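182aa long hypothetical protein (Pyrococcus horikoshii, PDB 2GAN) is of unknown function but is probably an acetyltransferase of the GNAT family, transferring an acetyl group from acetyl-coenzyme A to an unidentified acceptor. Local coordinates at residues T81-Y86 / L108-V113; F22-S27 / V114-Q119; P33-V38 / E52-F57. All coordinates share one frame; numbering follows the deposited sequence.

Interaction 1: T81-Y86 / L108-V113. With SO4 (sulfate ion), chain D.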
loop_
_atom_site.group_PDB
_atom_site.type_symbol
_atom_site.label_atom_id
_atom_site.label_comp_id
_atom_site.label_asym_id
_atom_site.label_seq_id
_atom_site.Cartn_x
_atom_site.Cartn_y
_atom_site.Cartn_z
ATOM N N THR A 81 -7.890 8.801 14.755
ATOM C CA THR A 81 -7.670 8.051 15.996
ATOM C C THR A 81 -6.242 7.549 16.113
ATOM O O THR A 81 -5.538 7.401 15.113
ATOM C CB THR A 81 -8.536 6.773 16.073
ATOM O OG1 THR A 81 -8.015 5.814 15.139
ATOM C CG2 THR A 81 -9.973 7.064 15.751
ATOM N N ILE A 82 -5.838 7.272 17.351
ATOM C CA ILE A 82 -4.526 6.715 17.634
ATOM C C ILE A 82 -4.527 6.201 19.078
ATOM O O ILE A 82 -4.973 6.885 20.000
ATOM C CB ILE A 82 -3.393 7.745 17.409
ATOM C CG1 ILE A 82 -2.057 7.001 17.290
ATOM C CG2 ILE A 82 -3.371 8.769 18.536
ATOM C CD1 ILE A 82 -0.896 7.851 16.743
ATOM N N ALA A 83 -4.034 4.980 19.246
ATOM C CA ALA A 83 -4.006 4.307 20.534
ATOM C C ALA A 83 -2.612 3.937 21.004
ATOM O O ALA A 83 -1.731 3.634 20.199
ATOM C CB ALA A 83 -4.864 3.038 20.458
ATOM N N LEU A 84 -2.422 3.944 22.319
ATOM C CA LEU A 84 -1.138 3.579 22.911
ATOM C C LEU A 84 -1.282 2.379 23.828
ATOM O O LEU A 84 -2.239 2.293 24.607
ATOM C CB LEU A 84 -0.593 4.732 23.731
ATOM C CG LEU A 84 -0.507 6.023 22.927
ATOM C CD1 LEU A 84 0.012 7.131 23.836
ATOM C CD2 LEU A 84 0.394 5.815 21.716
ATOM N N VAL A 85 -0.332 1.457 23.734
ATOM C CA VAL A 85 -0.320 0.282 24.587
ATOM C C VAL A 85 1.053 0.232 25.226
ATOM O O VAL A 85 2.062 0.150 24.526
ATOM C CB VAL A 85 -0.571 -1.035 23.803
ATOM C CG1 VAL A 85 -0.429 -2.225 24.736
ATOM C CG2 VAL A 85 -1.980 -1.025 23.206
ATOM N N TYR A 86 1.090 0.303 26.553
ATOM C CA TYR A 86 2.363 0.289 27.272
ATOM C C TYR A 86 2.314 -0.337 28.678
ATOM O O TYR A 86 3.356 -0.521 29.300
ATOM C CB TYR A 86 2.905 1.722 27.351
ATOM C CG TYR A 86 1.981 2.673 28.072
ATOM C CD1 TYR A 86 1.997 2.771 29.466
ATOM C CD2 TYR A 86 1.053 3.440 27.364
ATOM C CE1 TYR A 86 1.107 3.611 30.139
ATOM C CE2 TYR A 86 0.159 4.283 28.025
ATOM C CZ TYR A 86 0.191 4.362 29.408
ATOM O OH TYR A 86 -0.688 5.190 30.059
ATOM N N LEU A 108 3.722 0.656 22.406
ATOM C CA LEU A 108 3.024 0.312 21.170
ATOM C C LEU A 108 2.038 1.368 20.678
ATOM O O LEU A 108 1.241 1.897 21.448
ATOM C CB LEU A 108 2.266 -1.006 21.359
ATOM C CG LEU A 108 2.966 -2.355 21.216
ATOM C CD1 LEU A 108 4.420 -2.265 21.582
ATOM C CD2 LEU A 108 2.240 -3.377 22.066
ATOM N N ILE A 109 2.106 1.669 19.385
ATOM C CA ILE A 109 1.191 2.610 18.761
ATOM C C ILE A 109 0.380 1.794 17.768
ATOM O O ILE A 109 0.934 0.973 17.044
ATOM C CB ILE A 109 1.942 3.722 17.996
ATOM C CG1 ILE A 109 2.523 4.730 19.001
ATOM C CG2 ILE A 109 0.999 4.398 16.986
ATOM C CD1 ILE A 109 3.411 5.799 18.385
ATOM N N GLU A 110 -0.929 2.001 17.751
ATOM C CA GLU A 110 -1.795 1.279 16.830
ATOM C C GLU A 110 -3.115 2.021 16.701
ATOM O O GLU A 110 -3.280 3.114 17.261
ATOM C CB GLU A 110 -2.015 -0.167 17.320
ATOM C CG GLU A 110 -2.594 -0.328 18.721
ATOM C CD GLU A 110 -2.452 -1.761 19.273
ATOM O OE1 GLU A 110 -3.186 -2.111 20.217
ATOM O OE2 GLU A 110 -1.604 -2.536 18.780
ATOM N N PHE A 111 -4.046 1.455 15.937
ATOM C CA PHE A 111 -5.351 2.086 15.764
ATOM C C PHE A 111 -5.154 3.524 15.278
ATOM O O PHE A 111 -5.848 4.441 15.720
ATOM C CB PHE A 111 -6.084 2.073 17.106
ATOM C CG PHE A 111 -7.571 2.160 16.990
ATOM C CD1 PHE A 111 -8.254 3.261 17.487
ATOM C CD2 PHE A 111 -8.300 1.104 16.454
ATOM C CE1 PHE A 111 -9.646 3.308 17.464
ATOM C CE2 PHE A 111 -9.688 1.137 16.424
ATOM C CZ PHE A 111 -10.364 2.234 16.930
ATOM N N PHE A 112 -4.193 3.696 14.371
ATOM C CA PHE A 112 -3.842 4.996 13.800
ATOM C C PHE A 112 -4.513 5.160 12.449
ATOM O O PHE A 112 -4.109 4.535 11.480
ATOM C CB PHE A 112 -2.326 5.082 13.597
ATOM C CG PHE A 112 -1.855 6.359 12.940
ATOM C CD1 PHE A 112 -0.737 6.348 12.104
ATOM C CD2 PHE A 112 -2.491 7.570 13.178
ATOM C CE1 PHE A 112 -0.256 7.521 11.515
ATOM C CE2 PHE A 112 -2.018 8.756 12.593
ATOM C CZ PHE A 112 -0.898 8.725 11.760
ATOM N N VAL A 113 -5.523 6.013 12.374
ATOM C CA VAL A 113 -6.197 6.206 11.112
ATOM C C VAL A 113 -6.685 7.626 10.958
ATOM O O VAL A 113 -6.660 8.407 11.906
ATOM C CB VAL A 113 -7.394 5.239 10.976
ATOM C CG1 VAL A 113 -8.663 5.905 11.494
ATOM C CG2 VAL A 113 -7.531 4.800 9.538
HETATM S S SO4 D . -4.194 -1.775 14.083
HETATM O O1 SO4 D . -4.614 -0.800 13.056
HETATM O O2 SO4 D . -2.727 -1.968 14.033
HETATM O O3 SO4 D . -4.870 -3.057 13.815
HETATM O O4 SO4 D . -4.564 -1.276 15.416
#
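Strand segments Thr81-Val85 and Leu108-Val113 lie antiparallel, their N-to-C directions at 176° and their axes 4.3 Å apart at the closest. Paired backbone hydrogen bonds link Val85 with Leu108, Ala83 with Glu110 and Thr81 with Val113. Between the last two pairs the register slips by one residue, which defines a beta bulge around Phe111 (phi 54°). The hydroxyl of Thr81 braces this bulge: OG1, placed between the backbone N and the carbonyl carbon (chi1 72°), faces Phe111 O and donates to it at 2.6 Å from above the carbonyl plane. On the face carrying Leu84, which helix 123-137 covers, Ile82 CD1 meets both Ile109 CG2 and Phe112 CD2 at 3.9 Å, and Leu84 CD2 runs alongside Ile109 CG1 at 3.6 Å. A valine in place of Thr81 takes away the hydroxyl, and the bulged peptide at Phe111 O would probably be less firmly fixed. The bulge turns Phe111 N away from Thr81-Tyr86, to donate to O4 (2.8 Å) of a sulfate, probably from the crystallisation liquor, that Arg61 also binds. This outward N-H is consistent with the bulge of GNAT enzymes, where it commonly meets the thioester carbonyl of acetyl-coenzyme A.

Interaction 2: F22-S27 / V114-Q119; sequences FRIYRS and VDPEFQ
A bidentate salt bridge between Arg23 and Asp115, backed by the packing of Pro116, ties the last turns of helix 14-27 to the connection leaving strand 106-114. In GNAT proteins this connection leads into the pyrophosphate-binding loop, and Gln119 probably opens the family's Q/R-x-x-G-x-G/A sequence. The arginine grips end-on: NH1 donates to Asp115 OD1 at 2.8 Å and NH2 to Asp115 OD2 at 2.9 Å. A bend at chi3 (55°) swings the guanidinium round to the carboxylate, yet the two planes stay 47° apart. The mismatch shows at the oxygens: OD1 is approached from well above the carboxylate plane, whereas OD2 is met nearer the plane, on its syn side. OD2 takes a second bond through its anti lone pair, from Glu117 N at 2.9 Å, which makes an Asx turn. Together with the two arginine bonds, this helps fix the rotation of the carboxylate, and a type I turn closes from Asp115 to Phe118, with Phe118 N 2.8 Å from Asp115 O. Two bonds on one oxygen, in a buried residue facing an arginine, would be expected to favour the ionised carboxylate. Pro116 supplies the apolar part. Its CG lies over one face of the guanidinium, and its CD packs on Ile24 CG1 at 4.0 Å, the two side chains crossing at about a right angle. Beside Ile24, one turn on, Ser27 OG lies 3.7 Å from Pro116 CB, and a water hydrogen-bonded to Ser27 OG (3.3 Å) accepts a weak bond from Gln119 NE2.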
loop_
_atom_site.group_PDB
_atom_site.type_symbol
_atom_site.label_atom_id
_atom_site.label_comp_id
_atom_site.label_asym_id
_atom_site.label_seq_id
_atom_site.Cartn_x
_atom_site.Cartn_y
_atom_site.Cartn_z
ATOM N N PHE A 22 -15.524 1.429 9.182
ATOM C CA PHE A 22 -16.201 0.867 8.013
ATOM C C PHE A 22 -15.979 1.755 6.794
ATOM O O PHE A 22 -15.721 1.265 5.692
ATOM C CB PHE A 22 -17.702 0.736 8.260
ATOM C CG PHE A 22 -18.484 0.378 7.030
ATOM C CD1 PHE A 22 -18.232 -0.813 6.350
ATOM C CD2 PHE A 22 -19.455 1.239 6.536
ATOM C CE1 PHE A 22 -18.934 -1.139 5.193
ATOM C CE2 PHE A 22 -20.164 0.925 5.378
ATOM C CZ PHE A 22 -19.904 -0.267 4.705
ATOM N N ARG A 23 -16.082 3.062 6.990
ATOM C CA ARG A 23 -15.884 3.984 5.883
ATOM C C ARG A 23 -14.467 3.814 5.345
ATOM O O ARG A 23 -14.228 3.918 4.145
ATOM C CB ARG A 23 -16.176 5.423 6.343
ATOM C CG ARG A 23 -17.676 5.670 6.592
ATOM C CD ARG A 23 -17.993 7.062 7.142
ATOM N NE ARG A 23 -17.466 8.115 6.280
ATOM C CZ ARG A 23 -16.444 8.906 6.598
ATOM N NH1 ARG A 23 -15.836 8.781 7.767
ATOM N NH2 ARG A 23 -16.008 9.805 5.728
ATOM N N ILE A 24 -13.529 3.510 6.231
ATOM C CA ILE A 24 -12.148 3.295 5.814
ATOM C C ILE A 24 -12.042 1.964 5.068
ATOM O O ILE A 24 -11.338 1.855 4.066
ATOM C CB ILE A 24 -11.217 3.288 7.029
ATOM C CG1 ILE A 24 -11.169 4.703 7.615
ATOM C CG2 ILE A 24 -9.823 2.807 6.634
ATOM C CD1 ILE A 24 -10.608 4.772 9.008
ATOM N N TYR A 25 -12.751 0.956 5.570
ATOM C CA TYR A 25 -12.762 -0.367 4.956
ATOM C C TYR A 25 -13.305 -0.259 3.537
ATOM O O TYR A 25 -12.842 -0.947 2.633
ATOM C CB TYR A 25 -13.647 -1.315 5.773
ATOM C CG TYR A 25 -13.619 -2.767 5.339
ATOM C CD1 TYR A 25 -14.719 -3.352 4.705
ATOM C CD2 TYR A 25 -12.514 -3.574 5.623
ATOM C CE1 TYR A 25 -14.722 -4.710 4.377
ATOM C CE2 TYR A 25 -12.505 -4.930 5.303
ATOM C CZ TYR A 25 -13.615 -5.495 4.684
ATOM O OH TYR A 25 -13.627 -6.851 4.427
ATOM N N ARG A 26 -14.291 0.605 3.345
ATOM C CA ARG A 26 -14.888 0.790 2.028
ATOM C C ARG A 26 -13.979 1.650 1.147
ATOM O O ARG A 26 -13.695 1.297 0.003
ATOM C CB ARG A 26 -16.263 1.446 2.175
ATOM C CG ARG A 26 -17.074 1.594 0.888
ATOM C CD ARG A 26 -18.425 2.222 1.208
ATOM N NE ARG A 26 -18.282 3.562 1.789
ATOM C CZ ARG A 26 -19.252 4.224 2.418
ATOM N NH1 ARG A 26 -20.452 3.675 2.562
ATOM N NH2 ARG A 26 -19.028 5.439 2.900
ATOM N N SER A 27 -13.502 2.770 1.676
ATOM C CA SER A 27 -12.641 3.639 0.880
ATOM C C SER A 27 -11.377 2.926 0.399
ATOM O O SER A 27 -10.901 3.190 -0.701
ATOM C CB SER A 27 -12.265 4.893 1.671
ATOM O OG SER A 27 -11.377 4.575 2.725
ATOM N N VAL A 114 -7.120 7.959 9.753
ATOM C CA VAL A 114 -7.638 9.289 9.476
ATOM C C VAL A 114 -8.845 9.165 8.557
ATOM O O VAL A 114 -8.841 8.361 7.632
ATOM C CB VAL A 114 -6.586 10.179 8.789
ATOM C CG1 VAL A 114 -7.226 11.499 8.379
ATOM C CG2 VAL A 114 -5.420 10.436 9.731
ATOM N N ASP A 115 -9.876 9.958 8.829
ATOM C CA ASP A 115 -11.087 9.952 8.023
ATOM C C ASP A 115 -10.659 10.169 6.573
ATOM O O ASP A 115 -9.948 11.128 6.263
ATOM C CB ASP A 115 -12.024 11.075 8.482
ATOM C CG ASP A 115 -13.397 10.999 7.837
ATOM O OD1 ASP A 115 -14.395 10.980 8.585
ATOM O OD2 ASP A 115 -13.483 10.966 6.591
ATOM N N PRO A 116 -11.086 9.274 5.669
ATOM C CA PRO A 116 -10.736 9.360 4.245
ATOM C C PRO A 116 -11.063 10.681 3.540
ATOM O O PRO A 116 -10.509 10.973 2.480
ATOM C CB PRO A 116 -11.464 8.157 3.637
ATOM C CG PRO A 116 -12.638 7.967 4.542
ATOM C CD PRO A 116 -12.059 8.192 5.914
ATOM N N GLU A 117 -11.948 11.477 4.130
ATOM C CA GLU A 117 -12.329 12.756 3.549
ATOM C C GLU A 117 -11.515 13.916 4.140
ATOM O O GLU A 117 -11.744 15.074 3.802
ATOM C CB GLU A 117 -13.839 12.979 3.749
ATOM C CG GLU A 117 -14.243 14.217 4.545
ATOM C CD GLU A 117 -14.449 15.453 3.672
ATOM O OE1 GLU A 117 -14.910 16.493 4.205
ATOM O OE2 GLU A 117 -14.149 15.384 2.456
ATOM N N PHE A 118 -10.557 13.601 5.009
ATOM C CA PHE A 118 -9.716 14.619 5.640
ATOM C C PHE A 118 -8.228 14.314 5.497
ATOM O O PHE A 118 -7.432 14.668 6.362
ATOM C CB PHE A 118 -10.037 14.754 7.136
ATOM C CG PHE A 118 -11.361 15.404 7.428
ATOM C CD1 PHE A 118 -12.533 14.652 7.452
ATOM C CD2 PHE A 118 -11.433 16.768 7.697
ATOM C CE1 PHE A 118 -13.759 15.249 7.736
ATOM C CE2 PHE A 118 -12.656 17.377 7.982
ATOM C CZ PHE A 118 -13.822 16.618 8.005
ATOM N N GLN A 119 -7.854 13.659 4.406
ATOM C CA GLN A 119 -6.460 13.319 4.173
ATOM C C GLN A 119 -5.625 14.524 3.753
ATOM O O GLN A 119 -6.156 15.519 3.266
ATOM C CB GLN A 119 -6.371 12.233 3.108
ATOM C CG GLN A 119 -6.959 10.925 3.561
ATOM C CD GLN A 119 -6.964 9.901 2.461
ATOM O OE1 GLN A 119 -5.962 9.716 1.769
ATOM N NE2 GLN A 119 -8.085 9.213 2.296
HETATM O O HOH W 1 -8.833 6.399 1.827
#

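Interaction 3: P33-V38 / E52-F57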
loop_
_atom_site.group_PDB
_atom_site.type_symbol
_atom_site.label_atom_id
_atom_site.label_comp_id
_atom_site.label_asym_id
_atom_site.label_seq_id
_atom_site.Cartn_x
_atom_site.Cartn_y
_atom_site.Cartn_z
ATOM N N PRO A 33 -9.433 -1.483 8.127
ATOM C CA PRO A 33 -8.402 -2.006 9.031
ATOM C C PRO A 33 -8.166 -3.498 8.808
ATOM O O PRO A 33 -9.012 -4.185 8.234
ATOM C CB PRO A 33 -8.967 -1.703 10.414
ATOM C CG PRO A 33 -10.441 -1.800 10.198
ATOM C CD PRO A 33 -10.625 -1.069 8.888
ATOM N N ALA A 34 -7.015 -3.990 9.260
ATOM C CA ALA A 34 -6.656 -5.401 9.094
ATOM C C ALA A 34 -7.609 -6.349 9.811
ATOM O O ALA A 34 -8.075 -6.058 10.908
ATOM C CB ALA A 34 -5.228 -5.633 9.583
ATOM N N LEU A 35 -7.893 -7.484 9.182
ATOM C CA LEU A 35 -8.786 -8.489 9.755
ATOM C C LEU A 35 -8.088 -9.847 9.804
ATOM O O LEU A 35 -8.524 -10.811 9.172
ATOM C CB LEU A 35 -10.063 -8.597 8.916
ATOM C CG LEU A 35 -10.903 -7.323 8.793
ATOM C CD1 LEU A 35 -12.042 -7.564 7.818
ATOM C CD2 LEU A 35 -11.437 -6.916 10.164
ATOM N N GLU A 36 -6.998 -9.909 10.563
ATOM C CA GLU A 36 -6.200 -11.125 10.707
ATOM C C GLU A 36 -7.009 -12.371 11.078
ATOM O O GLU A 36 -6.786 -13.443 10.515
ATOM C CB GLU A 36 -5.104 -10.892 11.758
ATOM C CG GLU A 36 -4.130 -12.051 11.944
ATOM C CD GLU A 36 -3.159 -12.208 10.778
ATOM O OE1 GLU A 36 -2.347 -13.160 10.809
ATOM O OE2 GLU A 36 -3.204 -11.383 9.838
ATOM N N TRP A 37 -7.939 -12.224 12.022
ATOM C CA TRP A 37 -8.774 -13.335 12.496
ATOM C C TRP A 37 -10.038 -13.589 11.672
ATOM O O TRP A 37 -11.018 -14.129 12.189
ATOM C CB TRP A 37 -9.178 -13.094 13.958
ATOM C CG TRP A 37 -8.007 -12.911 14.892
ATOM C CD1 TRP A 37 -7.707 -11.798 15.636
ATOM C CD2 TRP A 37 -6.954 -13.852 15.137
ATOM N NE1 TRP A 37 -6.531 -11.991 16.323
ATOM C CE2 TRP A 37 -6.050 -13.243 16.036
ATOM C CE3 TRP A 37 -6.688 -15.150 14.686
ATOM C CZ2 TRP A 37 -4.895 -13.887 16.485
ATOM C CZ3 TRP A 37 -5.539 -15.788 15.133
ATOM C CH2 TRP A 37 -4.660 -15.156 16.024
ATOM N N VAL A 38 -10.019 -13.208 10.399
ATOM C CA VAL A 38 -11.182 -13.403 9.540
ATOM C C VAL A 38 -10.848 -14.249 8.321
ATOM O O VAL A 38 -9.973 -13.898 7.527
ATOM C CB VAL A 38 -11.753 -12.053 9.072
ATOM C CG1 VAL A 38 -13.038 -12.271 8.285
ATOM C CG2 VAL A 38 -12.004 -11.159 10.276
ATOM N N GLU A 52 -20.225 -7.399 11.961
ATOM C CA GLU A 52 -20.306 -8.739 12.514
ATOM C C GLU A 52 -18.954 -9.379 12.759
ATOM O O GLU A 52 -18.788 -10.157 13.695
ATOM C CB GLU A 52 -21.109 -9.635 11.583
ATOM C CG GLU A 52 -21.426 -10.983 12.189
ATOM C CD GLU A 52 -22.148 -11.890 11.224
ATOM O OE1 GLU A 52 -23.118 -11.421 10.584
ATOM O OE2 GLU A 52 -21.752 -13.073 11.113
ATOM N N VAL A 53 -17.981 -9.048 11.922
ATOM C CA VAL A 53 -16.672 -9.651 12.062
ATOM C C VAL A 53 -15.601 -8.741 12.672
ATOM O O VAL A 53 -14.495 -9.197 12.955
ATOM C CB VAL A 53 -16.201 -10.174 10.691
ATOM C CG1 VAL A 53 -15.664 -9.032 9.849
ATOM C CG2 VAL A 53 -15.184 -11.269 10.880
ATOM N N TYR A 54 -15.932 -7.470 12.896
ATOM C CA TYR A 54 -14.972 -6.517 13.458
ATOM C C TYR A 54 -15.380 -5.962 14.823
ATOM O O TYR A 54 -14.530 -5.672 15.663
ATOM C CB TYR A 54 -14.754 -5.362 12.474
ATOM C CG TYR A 54 -13.726 -4.340 12.915
ATOM C CD1 TYR A 54 -14.112 -3.168 13.570
ATOM C CD2 TYR A 54 -12.366 -4.541 12.675
ATOM C CE1 TYR A 54 -13.168 -2.224 13.969
ATOM C CE2 TYR A 54 -11.417 -3.596 13.072
ATOM C CZ TYR A 54 -11.821 -2.448 13.715
ATOM O OH TYR A 54 -10.882 -1.526 14.118
ATOM N N GLU A 55 -16.683 -5.821 15.035
ATOM C CA GLU A 55 -17.219 -5.297 16.285
ATOM C C GLU A 55 -16.628 -6.011 17.503
ATOM O O GLU A 55 -16.180 -5.366 18.444
ATOM C CB GLU A 55 -18.749 -5.418 16.260
ATOM C CG GLU A 55 -19.516 -4.685 17.357
ATOM C CD GLU A 55 -19.439 -5.380 18.697
ATOM O OE1 GLU A 55 -19.482 -6.632 18.722
ATOM O OE2 GLU A 55 -19.361 -4.676 19.728
ATOM N N PRO A 56 -16.600 -7.353 17.497
ATOM C CA PRO A 56 -16.041 -8.068 18.652
ATOM C C PRO A 56 -14.573 -7.685 18.926
ATOM O O PRO A 56 -14.173 -7.511 20.075
ATOM C CB PRO A 56 -16.203 -9.539 18.258
ATOM C CG PRO A 56 -17.418 -9.504 17.356
ATOM C CD PRO A 56 -17.127 -8.304 16.504
ATOM N N PHE A 57 -13.789 -7.543 17.860
ATOM C CA PHE A 57 -12.379 -7.168 17.964
ATOM C C PHE A 57 -12.242 -5.780 18.606
ATOM O O PHE A 57 -11.481 -5.597 19.549
ATOM C CB PHE A 57 -11.749 -7.177 16.560
ATOM C CG PHE A 57 -10.261 -6.918 16.544
ATOM C CD1 PHE A 57 -9.384 -7.729 17.267
ATOM C CD2 PHE A 57 -9.734 -5.867 15.788
ATOM C CE1 PHE A 57 -8.003 -7.497 17.240
ATOM C CE2 PHE A 57 -8.358 -5.627 15.754
ATOM C CZ PHE A 57 -7.491 -6.445 16.483
#
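Pro33 sets its ring against the aromatic ring of Tyr54, overlapping the CE2-CZ side: CG is 3.5 Å from Tyr54 CE2 and 3.8 Å from Tyr54 CZ, on an oblique approach. Leu35 meets the same ring differently, bringing CD2 in at its edge, 3.6 Å from Tyr54 CD2, with the two side chains crossing at about a right angle. Tyr54 reaches both because its CG stands anti to the backbone N (chi1 -177°), carrying the ring across to the loop; Phe50 stacks on this ring and Met21 also touches it. Further along, Val38 and Val53 reach toward each other tip to tip, and their CG2 atoms are only 3.2 Å apart, tighter than usual van der Waals contact. The type I turn from Leu35 to Val38, closed by Val38 N to Leu35 O at 3.1 Å, brings Leu35 and Val38 to the helix together. All cross-contacts are apolar, so shape rather than directional bonding sets the fit. The pairing joins the connection after helix 14-27 to helix 47-65, the two helices and their connecting loop that follow the first strand of the GNAT fold and, in relatives, commonly help form the acceptor side of the active site.

In the fold
The three contacts form a triangle, their centres about 17 Å apart in each pair, and each touches the other two. Val113 CG2 of interaction 1 packs against Ile24 CD1 of interaction 2, joining the end of the bulged strand to helix 14-27. Phe111 CE2 lies 3.7 Å from Tyr54 OH of interaction 3, while Tyr25 CE2 and Leu35 CD1 couple interactions 2 and 3 at 3.7 Å. Along the chain, 22-27/114-119 encloses both other contacts. The sulfate at the bulge lies about 5 Å from the Pro33 side chain between nearest atoms, so interactions 1 and 3 both lie beside the sulfate, which may mark part of the acetyl-transfer site.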